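Local structure of Asp/Glu-specific dipeptidyl-peptidase (5JXF) at residues L673-G684 with I695-M703. The protein removes dipeptides from the N-terminus of oligopeptides as a serine peptidase, cleaving strictly after aspartate or glutamate. Residues are numbered along the deposited sequence; the frame is centred on the assembly and turned at random.
Sequences LIGLNFDRVWEG and ICRNVMVDM. With ASP (aspartic acid), chain F; ARG (arginine), chain E.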
# COMPACT_ATOMS: atom_id res chain seq x y z
N LEU A 673 -16.06 5.14 -28.53
CA LEU A 673 -15.91 4.54 -27.21
C LEU A 673 -14.48 4.07 -26.98
O LEU A 673 -13.99 3.22 -27.72
CB LEU A 673 -16.85 3.36 -27.03
CG LEU A 673 -16.90 2.88 -25.58
CD1 LEU A 673 -17.46 3.99 -24.72
CD2 LEU A 673 -17.71 1.59 -25.43
N ILE A 674 -13.83 4.59 -25.94
CA ILE A 674 -12.46 4.19 -25.59
C ILE A 674 -12.33 3.62 -24.16
O ILE A 674 -11.36 2.91 -23.84
CB ILE A 674 -11.48 5.36 -25.70
CG1 ILE A 674 -12.10 6.63 -25.09
CG2 ILE A 674 -11.07 5.58 -27.13
CD1 ILE A 674 -11.10 7.76 -24.88
N GLY A 675 -13.30 3.93 -23.30
CA GLY A 675 -13.29 3.44 -21.94
C GLY A 675 -14.68 3.21 -21.38
O GLY A 675 -15.70 3.70 -21.92
N LEU A 676 -14.73 2.45 -20.30
CA LEU A 676 -15.97 2.21 -19.56
C LEU A 676 -15.78 2.61 -18.10
O LEU A 676 -15.03 1.94 -17.37
CB LEU A 676 -16.36 0.75 -19.69
CG LEU A 676 -17.45 0.16 -18.81
CD1 LEU A 676 -18.81 0.79 -19.13
CD2 LEU A 676 -17.47 -1.32 -19.05
N ASN A 677 -16.42 3.70 -17.67
CA ASN A 677 -16.23 4.22 -16.32
C ASN A 677 -16.74 3.28 -15.26
O ASN A 677 -17.75 2.62 -15.45
CB ASN A 677 -16.91 5.57 -16.17
CG ASN A 677 -16.66 6.20 -14.84
OD1 ASN A 677 -15.56 6.69 -14.58
ND2 ASN A 677 -17.69 6.22 -13.98
N PHE A 678 -16.03 3.20 -14.13
CA PHE A 678 -16.51 2.30 -13.08
C PHE A 678 -16.09 2.61 -11.65
O PHE A 678 -16.61 1.98 -10.72
CB PHE A 678 -16.12 0.86 -13.42
CG PHE A 678 -14.67 0.51 -13.16
CD1 PHE A 678 -13.69 0.81 -14.11
CD2 PHE A 678 -14.29 -0.19 -12.02
CE1 PHE A 678 -12.35 0.44 -13.90
CE2 PHE A 678 -12.95 -0.56 -11.79
CZ PHE A 678 -11.98 -0.25 -12.73
N ASP A 679 -15.23 3.60 -11.44
CA ASP A 679 -14.86 3.94 -10.07
C ASP A 679 -14.20 5.30 -9.99
O ASP A 679 -14.03 5.97 -11.00
CB ASP A 679 -13.91 2.88 -9.49
CG ASP A 679 -14.17 2.62 -8.01
OD1 ASP A 679 -14.88 3.42 -7.37
OD2 ASP A 679 -13.67 1.60 -7.48
N ARG A 680 -13.80 5.67 -8.77
CA ARG A 680 -12.93 6.82 -8.53
C ARG A 680 -11.74 6.35 -7.72
O ARG A 680 -11.83 5.35 -7.02
CB ARG A 680 -13.65 7.92 -7.75
CG ARG A 680 -14.67 8.74 -8.55
CD ARG A 680 -15.43 9.59 -7.59
NE ARG A 680 -16.57 8.85 -7.06
CZ ARG A 680 -17.31 9.25 -6.03
NH1 ARG A 680 -16.98 10.36 -5.39
NH2 ARG A 680 -18.35 8.53 -5.63
N VAL A 681 -10.64 7.09 -7.79
CA VAL A 681 -9.45 6.73 -7.02
C VAL A 681 -9.60 7.13 -5.55
O VAL A 681 -10.39 8.03 -5.22
CB VAL A 681 -8.16 7.36 -7.61
CG1 VAL A 681 -8.07 7.07 -9.08
CG2 VAL A 681 -8.13 8.86 -7.37
N TRP A 682 -8.82 6.49 -4.68
CA TRP A 682 -8.95 6.66 -3.22
C TRP A 682 -8.94 8.11 -2.78
O TRP A 682 -9.78 8.54 -2.00
CB TRP A 682 -7.83 5.90 -2.50
CG TRP A 682 -7.97 5.91 -1.01
CD1 TRP A 682 -7.08 6.42 -0.10
CD2 TRP A 682 -9.06 5.37 -0.26
NE1 TRP A 682 -7.56 6.24 1.17
CE2 TRP A 682 -8.77 5.60 1.11
CE3 TRP A 682 -10.26 4.72 -0.60
CZ2 TRP A 682 -9.63 5.19 2.13
CZ3 TRP A 682 -11.12 4.33 0.42
CH2 TRP A 682 -10.80 4.56 1.77
N GLU A 683 -7.99 8.86 -3.31
CA GLU A 683 -7.80 10.24 -2.94
C GLU A 683 -8.96 11.15 -3.29
O GLU A 683 -9.08 12.24 -2.73
CB GLU A 683 -6.52 10.77 -3.60
CG GLU A 683 -5.22 10.17 -2.99
CD GLU A 683 -5.01 8.70 -3.35
OE1 GLU A 683 -5.55 8.24 -4.39
OE2 GLU A 683 -4.30 8.01 -2.59
N GLY A 684 -9.82 10.73 -4.21
CA GLY A 684 -10.90 11.58 -4.64
C GLY A 684 -12.26 11.05 -4.23
O GLY A 684 -13.28 11.41 -4.82
N ILE A 695 -5.91 15.60 -7.64
CA ILE A 695 -6.01 14.22 -7.17
C ILE A 695 -7.36 13.51 -7.43
O ILE A 695 -7.53 12.34 -7.08
CB ILE A 695 -5.71 14.14 -5.65
CG1 ILE A 695 -6.70 15.00 -4.85
CG2 ILE A 695 -4.21 14.50 -5.33
CD1 ILE A 695 -6.49 14.91 -3.29
N CYS A 696 -8.32 14.19 -8.03
CA CYS A 696 -9.58 13.52 -8.36
C CYS A 696 -9.49 12.92 -9.74
O CYS A 696 -9.24 13.61 -10.71
CB CYS A 696 -10.76 14.48 -8.24
SG CYS A 696 -11.05 14.90 -6.50
N ARG A 697 -9.65 11.60 -9.82
CA ARG A 697 -9.61 10.93 -11.10
C ARG A 697 -10.72 9.91 -11.18
O ARG A 697 -11.12 9.32 -10.18
CB ARG A 697 -8.25 10.21 -11.32
CG ARG A 697 -7.03 11.10 -11.32
CD ARG A 697 -6.92 11.96 -12.58
NE ARG A 697 -5.67 12.73 -12.62
CZ ARG A 697 -5.51 13.90 -12.02
NH1 ARG A 697 -6.51 14.46 -11.33
NH2 ARG A 697 -4.34 14.53 -12.11
N ASN A 698 -11.21 9.65 -12.39
CA ASN A 698 -12.16 8.56 -12.55
C ASN A 698 -11.42 7.37 -13.13
O ASN A 698 -10.41 7.53 -13.81
CB ASN A 698 -13.35 8.99 -13.43
CG ASN A 698 -13.00 9.10 -14.92
OD1 ASN A 698 -12.10 9.86 -15.31
ND2 ASN A 698 -13.70 8.33 -15.74
N VAL A 699 -11.91 6.17 -12.83
CA VAL A 699 -11.29 4.94 -13.32
C VAL A 699 -12.17 4.27 -14.36
O VAL A 699 -13.37 4.07 -14.13
CB VAL A 699 -11.01 3.96 -12.17
CG1 VAL A 699 -10.00 2.85 -12.60
CG2 VAL A 699 -10.44 4.74 -10.99
N MET A 700 -11.56 3.93 -15.49
CA MET A 700 -12.22 3.35 -16.67
C MET A 700 -11.62 2.03 -17.10
O MET A 700 -10.39 1.86 -17.08
CB MET A 700 -12.16 4.33 -17.84
CG MET A 700 -13.07 5.55 -17.72
SD MET A 700 -12.39 7.07 -18.44
CE MET A 700 -10.98 7.35 -17.33
N VAL A 701 -12.46 1.09 -17.48
CA VAL A 701 -11.92 -0.11 -18.13
C VAL A 701 -11.58 0.27 -19.56
O VAL A 701 -12.39 0.88 -20.25
CB VAL A 701 -12.90 -1.31 -18.15
CG1 VAL A 701 -12.13 -2.59 -18.47
CG2 VAL A 701 -13.67 -1.45 -16.85
N ASP A 702 -10.37 -0.08 -20.00
CA ASP A 702 -9.95 0.11 -21.38
C ASP A 702 -10.79 -0.78 -22.30
O ASP A 702 -10.93 -1.97 -22.01
CB ASP A 702 -8.44 -0.24 -21.50
CG ASP A 702 -7.82 0.26 -22.77
OD1 ASP A 702 -8.30 -0.13 -23.87
OD2 ASP A 702 -6.85 1.05 -22.68
N MET A 703 -11.36 -0.25 -23.39
CA MET A 703 -12.27 -1.05 -24.25
C MET A 703 -11.49 -2.20 -24.92
O MET A 703 -12.06 -3.26 -25.21
CB MET A 703 -12.99 -0.17 -25.29
CG MET A 703 -14.33 0.50 -24.75
SD MET A 703 -15.37 -0.67 -23.91
CE MET A 703 -15.75 -1.73 -25.30
N ASP F . -18.73 2.96 -8.39
CA ASP F . -19.65 4.10 -8.46
C ASP F . -21.01 3.78 -9.05
O ASP F . -21.54 4.54 -9.87
CB ASP F . -19.00 5.25 -9.26
CG ASP F . -18.12 6.14 -8.40
OD1 ASP F . -18.30 6.16 -7.17
OD2 ASP F . -17.24 6.84 -8.96
N ARG E . -16.61 1.38 -6.20
CA ARG E . -17.54 1.13 -7.29
C ARG E . -18.60 2.23 -7.28
O ARG E . -19.27 2.44 -6.27
CB ARG E . -18.18 -0.26 -7.15
CG ARG E . -17.19 -1.43 -7.29
CD ARG E . -17.87 -2.78 -7.05
NE ARG E . -18.47 -2.85 -5.72
CZ ARG E . -17.86 -3.32 -4.63
NH1 ARG E . -16.61 -3.78 -4.72
NH2 ARG E . -18.49 -3.34 -3.46
O HOH W 1 -9.12 2.36 -25.23
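Val-699 sits opposite two residues at once, Phe-678 and Asp-679, the mark of a classic beta bulge between antiparallel strands: Val-699 O accepts a hydrogen bond from Phe-678 N at 2.8 Å and a weak one from Asp-679 N. CG of Phe-678 sits between the backbone N and the carbonyl carbon (chi1 77°), which brings one ring face over Val-699 CB; CE1 meets Val-699 CG1 at 3.6 Å, CD1 meets Val-701 CG2, and the ring edge runs against the Met-700 backbone. On the face shared by Asn-677 and Asn-698, ND2 of Asn-698 donates to OD1 of Asn-677 at 2.7 Å, almost straight.

Arg-680 starts from that same face. CB rests 3.8 Å from Arg-697 O, CG passes 3.2 Å from OD2 of the bound aspartic acid, and the chain bends about the CG-CD bond (chi3 -87°), turning NE toward the ligand. NE reaches its OD2 and NH2 its OD1, each at 2.8 Å, carboxylate against guanidinium edge, consistent with P1 recognition. A leucine here would probably leave that carboxylate without its paired donors and countercharge. Asp-679 OD1 accepts a hydrogen bond from N of the bound arginine, while OD2 salt-bridges Arg-233.

In the eight-stranded sheet, strand 673-680 lies between 665-667 and 698-702, and 648-653 pairs with the far side of 698-702; helix 328-357 touches Arg-680 through Lys-347.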